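Local atomic coordinates of ATP-dependent Clp protease adapter protein CLPS1, chloroplastic (Arabidopsis thaliana, PDB entry 7D34), a protein that acts as a small adapter that modulates the chloroplast chaperone ClpC and probably selects substrates for the plastid Clp protease, here holding a bound peptide. Residues A[3-8]-A[54-59]; A[22-27]-A[64-69]. One frame throughout, in Å; residues are numbered along the deposited sequence.

Contact 1. Residues A[3-8]-A[54-59]; sequences PPYRVI and CAQADA
Pro3 enters the contact through its carbonyl, whose O lies 3.8 Å from Ala55 CA and in the plane of the Tyr5 ring, at its edge. At Tyr5 the backbones pair: Tyr5 N donates to Cys54 O over 2.7 Å (N-H...O 149°), and Cys54 N returns a bond to Tyr5 O over 3.0 Å. These two bonds define an antiparallel hydrogen-bonded pair where the edge strand 48-54 of the antiparallel ClpS sheet leaves the central strand 5-10 and gives way to helix 56-68, with Ala55 as N-cap. Above the Tyr5 ring runs the side chain of Gln56. Extended, with its first torsion near trans (chi1 -173°), it brings Gln56 CG to 3.6 Å from the centroid of the Tyr5 ring, a CH-pi contact over the face, and its amide stacks 6° from parallel with the ring. A serine in place of Tyr5 would probably strip Gln56 of its aromatic platform, leaving its side chain free to turn. Val7 uses one branch, CG2, both on Ala59 CB at 3.5 Å and on Cys54 SG at 3.9 Å.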
loop_
_atom_site.group_PDB
_atom_site.type_symbol
_atom_site.label_atom_id
_atom_site.label_comp_id
_atom_site.label_asym_id
_atom_site.label_seq_id
_atom_site.Cartn_x
_atom_site.Cartn_y
_atom_site.Cartn_z
ATOM N N PRO A 3 13.437 0.252 -14.766
ATOM C CA PRO A 3 13.324 -0.175 -13.372
ATOM C C PRO A 3 12.006 0.306 -12.776
ATOM O O PRO A 3 11.527 1.400 -13.113
ATOM C CB PRO A 3 14.534 0.487 -12.688
ATOM C CG PRO A 3 15.414 1.034 -13.812
ATOM C CD PRO A 3 14.484 1.272 -14.968
ATOM N N PRO A 4 11.410 -0.468 -11.869
ATOM C CA PRO A 4 10.117 -0.058 -11.304
ATOM C C PRO A 4 10.238 0.940 -10.167
ATOM O O PRO A 4 11.138 0.868 -9.328
ATOM C CB PRO A 4 9.512 -1.381 -10.818
ATOM C CG PRO A 4 10.701 -2.234 -10.492
ATOM C CD PRO A 4 11.775 -1.842 -11.474
ATOM N N TYR A 5 9.300 1.878 -10.159
ATOM C CA TYR A 5 9.179 2.898 -9.135
ATOM C C TYR A 5 7.751 2.877 -8.617
ATOM O O TYR A 5 6.820 2.474 -9.322
ATOM C CB TYR A 5 9.507 4.295 -9.668
ATOM C CG TYR A 5 10.998 4.620 -9.636
ATOM C CD1 TYR A 5 11.511 5.569 -8.757
ATOM C CD2 TYR A 5 11.895 3.968 -10.480
ATOM C CE1 TYR A 5 12.877 5.873 -8.732
ATOM C CE2 TYR A 5 13.250 4.259 -10.451
ATOM C CZ TYR A 5 13.739 5.203 -9.586
ATOM O OH TYR A 5 15.094 5.454 -9.587
ATOM N N ARG A 6 7.587 3.316 -7.374
ATOM C CA ARG A 6 6.292 3.320 -6.708
ATOM C C ARG A 6 5.716 4.731 -6.699
ATOM O O ARG A 6 6.427 5.694 -6.391
ATOM C CB ARG A 6 6.438 2.800 -5.278
ATOM C CG ARG A 6 6.174 1.327 -5.074
ATOM C CD ARG A 6 7.290 0.630 -4.298
ATOM N NE ARG A 6 7.229 0.831 -2.846
ATOM C CZ ARG A 6 7.900 0.091 -1.968
ATOM N NH1 ARG A 6 7.806 0.330 -0.678
ATOM N NH2 ARG A 6 8.639 -0.923 -2.380
ATOM N N VAL A 7 4.448 4.852 -7.101
ATOM C CA VAL A 7 3.654 6.058 -6.886
ATOM C C VAL A 7 2.823 5.825 -5.628
ATOM O O VAL A 7 2.010 4.891 -5.568
ATOM C CB VAL A 7 2.765 6.390 -8.098
ATOM C CG1 VAL A 7 2.042 7.727 -7.897
ATOM C CG2 VAL A 7 3.579 6.441 -9.401
ATOM N N ILE A 8 3.040 6.668 -4.631
ATOM C CA ILE A 8 2.413 6.550 -3.322
ATOM C C ILE A 8 1.340 7.615 -3.148
ATOM O O ILE A 8 1.523 8.780 -3.513
ATOM C CB ILE A 8 3.471 6.652 -2.205
ATOM C CG1 ILE A 8 4.574 5.603 -2.384
ATOM C CG2 ILE A 8 2.806 6.489 -0.864
ATOM C CD1 ILE A 8 4.153 4.181 -2.151
ATOM N N CYS A 54 5.504 1.669 -11.868
ATOM C CA CYS A 54 5.784 2.041 -13.246
ATOM C C CYS A 54 7.206 2.584 -13.296
ATOM O O CYS A 54 7.875 2.743 -12.269
ATOM C CB CYS A 54 4.789 3.082 -13.784
ATOM S SG CYS A 54 4.409 4.424 -12.661
ATOM N N ALA A 55 7.654 2.872 -14.513
ATOM C CA ALA A 55 8.908 3.571 -14.739
ATOM C C ALA A 55 8.984 4.881 -13.971
ATOM O O ALA A 55 7.969 5.493 -13.643
ATOM C CB ALA A 55 9.065 3.828 -16.231
ATOM N N GLN A 56 10.225 5.327 -13.742
ATOM C CA GLN A 56 10.488 6.505 -12.920
ATOM C C GLN A 56 9.853 7.755 -13.523
ATOM O O GLN A 56 9.189 8.526 -12.823
ATOM C CB GLN A 56 12.002 6.681 -12.761
ATOM C CG GLN A 56 12.422 7.779 -11.786
ATOM C CD GLN A 56 13.946 7.913 -11.705
ATOM O OE1 GLN A 56 14.690 7.252 -12.437
ATOM N NE2 GLN A 56 14.410 8.773 -10.815
ATOM N N ALA A 57 10.066 7.982 -14.820
ATOM C CA ALA A 57 9.489 9.156 -15.460
ATOM C C ALA A 57 7.977 9.154 -15.316
ATOM O O ALA A 57 7.371 10.179 -14.981
ATOM C CB ALA A 57 9.874 9.205 -16.940
ATOM N N ASP A 58 7.353 8.004 -15.592
ATOM C CA ASP A 58 5.905 7.876 -15.464
ATOM C C ASP A 58 5.459 8.069 -14.024
ATOM O O ASP A 58 4.445 8.724 -13.766
ATOM C CB ASP A 58 5.453 6.511 -15.981
ATOM C CG ASP A 58 5.679 6.355 -17.472
ATOM O OD1 ASP A 58 6.856 6.258 -17.866
ATOM O OD2 ASP A 58 4.704 6.367 -18.253
ATOM N N ALA A 59 6.208 7.524 -13.065
ATOM C CA ALA A 59 5.835 7.694 -11.667
ATOM C C ALA A 59 5.812 9.170 -11.301
ATOM O O ALA A 59 4.875 9.644 -10.649
ATOM C CB ALA A 59 6.795 6.918 -10.766
#

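Contact 2. Residues A[22-27]-A[64-69]; sequences QVLMKV and MQLRGN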
loop_
_atom_site.group_PDB
_atom_site.type_symbol
_atom_site.label_atom_id
_atom_site.label_comp_id
_atom_site.label_asym_id
_atom_site.label_seq_id
_atom_site.Cartn_x
_atom_site.Cartn_y
_atom_site.Cartn_z
ATOM N N GLN A 22 -12.300 9.662 -7.568
ATOM C CA GLN A 22 -12.437 10.264 -8.896
ATOM C C GLN A 22 -11.092 10.701 -9.464
ATOM O O GLN A 22 -10.827 10.521 -10.659
ATOM C CB GLN A 22 -13.418 11.432 -8.856
ATOM C CG GLN A 22 -14.822 11.006 -8.504
ATOM C CD GLN A 22 -15.753 12.157 -8.173
ATOM O OE1 GLN A 22 -15.325 13.285 -7.970
ATOM N NE2 GLN A 22 -17.050 11.870 -8.144
ATOM N N VAL A 23 -10.250 11.321 -8.636
ATOM C CA VAL A 23 -8.931 11.749 -9.105
ATOM C C VAL A 23 -8.116 10.544 -9.569
ATOM O O VAL A 23 -7.478 10.568 -10.632
ATOM C CB VAL A 23 -8.194 12.516 -7.997
ATOM C CG1 VAL A 23 -6.769 12.840 -8.438
ATOM C CG2 VAL A 23 -8.912 13.799 -7.638
ATOM N N LEU A 24 -8.094 9.478 -8.765
ATOM C CA LEU A 24 -7.332 8.304 -9.172
ATOM C C LEU A 24 -7.786 7.824 -10.541
ATOM O O LEU A 24 -6.968 7.498 -11.407
ATOM C CB LEU A 24 -7.473 7.173 -8.164
ATOM C CG LEU A 24 -6.753 7.415 -6.832
ATOM C CD1 LEU A 24 -7.175 6.447 -5.730
ATOM C CD2 LEU A 24 -5.232 7.404 -7.064
ATOM N N MET A 25 -9.101 7.753 -10.747
ATOM C CA MET A 25 -9.608 7.308 -12.036
ATOM C C MET A 25 -9.220 8.258 -13.156
ATOM O O MET A 25 -8.938 7.823 -14.276
ATOM C CB MET A 25 -11.132 7.204 -12.004
ATOM C CG MET A 25 -11.740 6.340 -10.946
ATOM S SD MET A 25 -11.966 4.700 -11.564
ATOM C CE MET A 25 -13.229 4.951 -12.773
ATOM N N LYS A 26 -9.179 9.551 -12.861
ATOM C CA LYS A 26 -8.877 10.537 -13.889
ATOM C C LYS A 26 -7.463 10.382 -14.426
ATOM O O LYS A 26 -7.259 10.286 -15.642
ATOM C CB LYS A 26 -9.071 11.953 -13.343
ATOM C CG LYS A 26 -8.838 13.018 -14.426
ATOM C CD LYS A 26 -9.456 14.397 -14.125
ATOM C CE LYS A 26 -8.617 15.176 -13.119
ATOM N NZ LYS A 26 -9.395 16.329 -12.537
ATOM N N VAL A 27 -6.468 10.360 -13.534
ATOM C CA VAL A 27 -5.080 10.515 -13.958
ATOM C C VAL A 27 -4.290 9.231 -14.160
ATOM O O VAL A 27 -3.290 9.258 -14.895
ATOM C CB VAL A 27 -4.312 11.441 -12.994
ATOM C CG1 VAL A 27 -4.995 12.810 -12.974
ATOM C CG2 VAL A 27 -4.222 10.894 -11.582
ATOM N N MET A 64 2.718 14.039 -9.902
ATOM C CA MET A 64 2.430 15.451 -10.140
ATOM C C MET A 64 0.957 15.654 -10.483
ATOM O O MET A 64 0.327 16.611 -10.019
ATOM C CB MET A 64 3.377 15.978 -11.220
ATOM C CG MET A 64 4.840 15.848 -10.794
ATOM S SD MET A 64 5.426 17.158 -9.713
ATOM C CE MET A 64 4.736 16.631 -8.171
ATOM N N GLN A 65 0.395 14.762 -11.297
ATOM C CA GLN A 65 -1.014 14.853 -11.646
ATOM C C GLN A 65 -1.881 14.733 -10.402
ATOM O O GLN A 65 -2.813 15.520 -10.216
ATOM C CB GLN A 65 -1.343 13.765 -12.667
ATOM C CG GLN A 65 -0.889 14.113 -14.088
ATOM C CD GLN A 65 -0.776 12.876 -14.964
ATOM O OE1 GLN A 65 -0.848 11.742 -14.466
ATOM N NE2 GLN A 65 -0.611 13.083 -16.278
ATOM N N LEU A 66 -1.530 13.810 -9.500
ATOM C CA LEU A 66 -2.226 13.691 -8.221
ATOM C C LEU A 66 -2.130 14.986 -7.412
ATOM O O LEU A 66 -3.145 15.537 -6.959
ATOM C CB LEU A 66 -1.663 12.506 -7.422
ATOM C CG LEU A 66 -1.841 11.110 -8.038
ATOM C CD1 LEU A 66 -1.214 10.067 -7.132
ATOM C CD2 LEU A 66 -3.302 10.819 -8.322
ATOM N N ARG A 67 -0.899 15.455 -7.179
ATOM C CA ARG A 67 -0.681 16.673 -6.411
ATOM C C ARG A 67 -1.448 17.846 -6.991
ATOM O O ARG A 67 -2.019 18.649 -6.243
ATOM C CB ARG A 67 0.808 16.994 -6.378
ATOM C CG ARG A 67 1.696 15.921 -5.730
ATOM C CD ARG A 67 3.088 16.451 -5.489
ATOM N NE ARG A 67 3.905 15.544 -4.675
ATOM C CZ ARG A 67 5.230 15.450 -4.774
ATOM N NH1 ARG A 67 5.904 14.619 -3.994
ATOM N NH2 ARG A 67 5.883 16.185 -5.668
ATOM N N GLY A 68 -1.471 17.966 -8.322
ATOM C CA GLY A 68 -2.163 19.087 -8.931
ATOM C C GLY A 68 -3.664 19.001 -8.742
ATOM O O GLY A 68 -4.362 20.018 -8.763
ATOM N N ASN A 69 -4.183 17.799 -8.536
ATOM C CA ASN A 69 -5.595 17.615 -8.241
ATOM C C ASN A 69 -5.874 17.609 -6.745
ATOM O O ASN A 69 -6.983 17.263 -6.344
ATOM C CB ASN A 69 -6.093 16.316 -8.881
ATOM C CG ASN A 69 -6.378 16.460 -10.370
ATOM O OD1 ASN A 69 -7.436 16.927 -10.767
ATOM N ND2 ASN A 69 -5.390 16.134 -11.193
#
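Helix segments 22-27 and 64-68 run roughly antiparallel, their N-to-C directions 140° apart and their axes 10.0 Å apart at closest approach, which pairs Val27 with Gln65 and Val23 with Asn69. Leu66 works through a single methyl: its CD2 meets Val27 CG2 at 3.4 Å, a short carbon-carbon approach, and also touches Val23 CG1 and Leu24 CD2. Val23 CG1 further packs on Asn69 CB at 3.6 Å. Val27 CG1 also meets Gln65 CB, while Gln65 OE1 is hydrogen-bonded to His62 ND1. The Asn69 amide faces two ways. Lys26, bent at chi3 (78°), brings NZ across to Asn69 OD1 at 2.7 Å, tilted 30° from the carbonyl plane, whereas Asn69 ND2 turns back onto its own helix and donates to Gln65 O over 2.8 Å. The amide is thus held at both ends; Gln65 O also accepts from Asn69 N, on the opposite face of its plane. The Leu24 side chain packs on Ala36 and Ile39 of helix 33-46 and lies about 7 Å from the bound phenylalanine, placing this helix-helix seam of the ClpS fold close to the N-degron pocket, which includes Val20 of helix 17-27 and Met40 of helix 33-46.

How the contacts relate
From the N terminus, strand 5-10 comes first, and helix 17-27 is the next element. Helix 33-46 and strand 48-54 lead on to helix 56-68, whose start returns to strand 5-10: contact 1 thereby closes a loop of 45 intervening residues. The far end of the same helix reaches back to helix 17-27, and contact 2 closes a second loop of 36 residues. Since the segments alternate along the chain, the two loops cross. Helix 56-68 is the shared element, packing its first turn on a face of the sheet, over the central strand, and its last on a helix. The contact centres lie about 15 Å apart, yet they touch where Val7 CG1 approaches Leu66 CD1 at 4.1 Å.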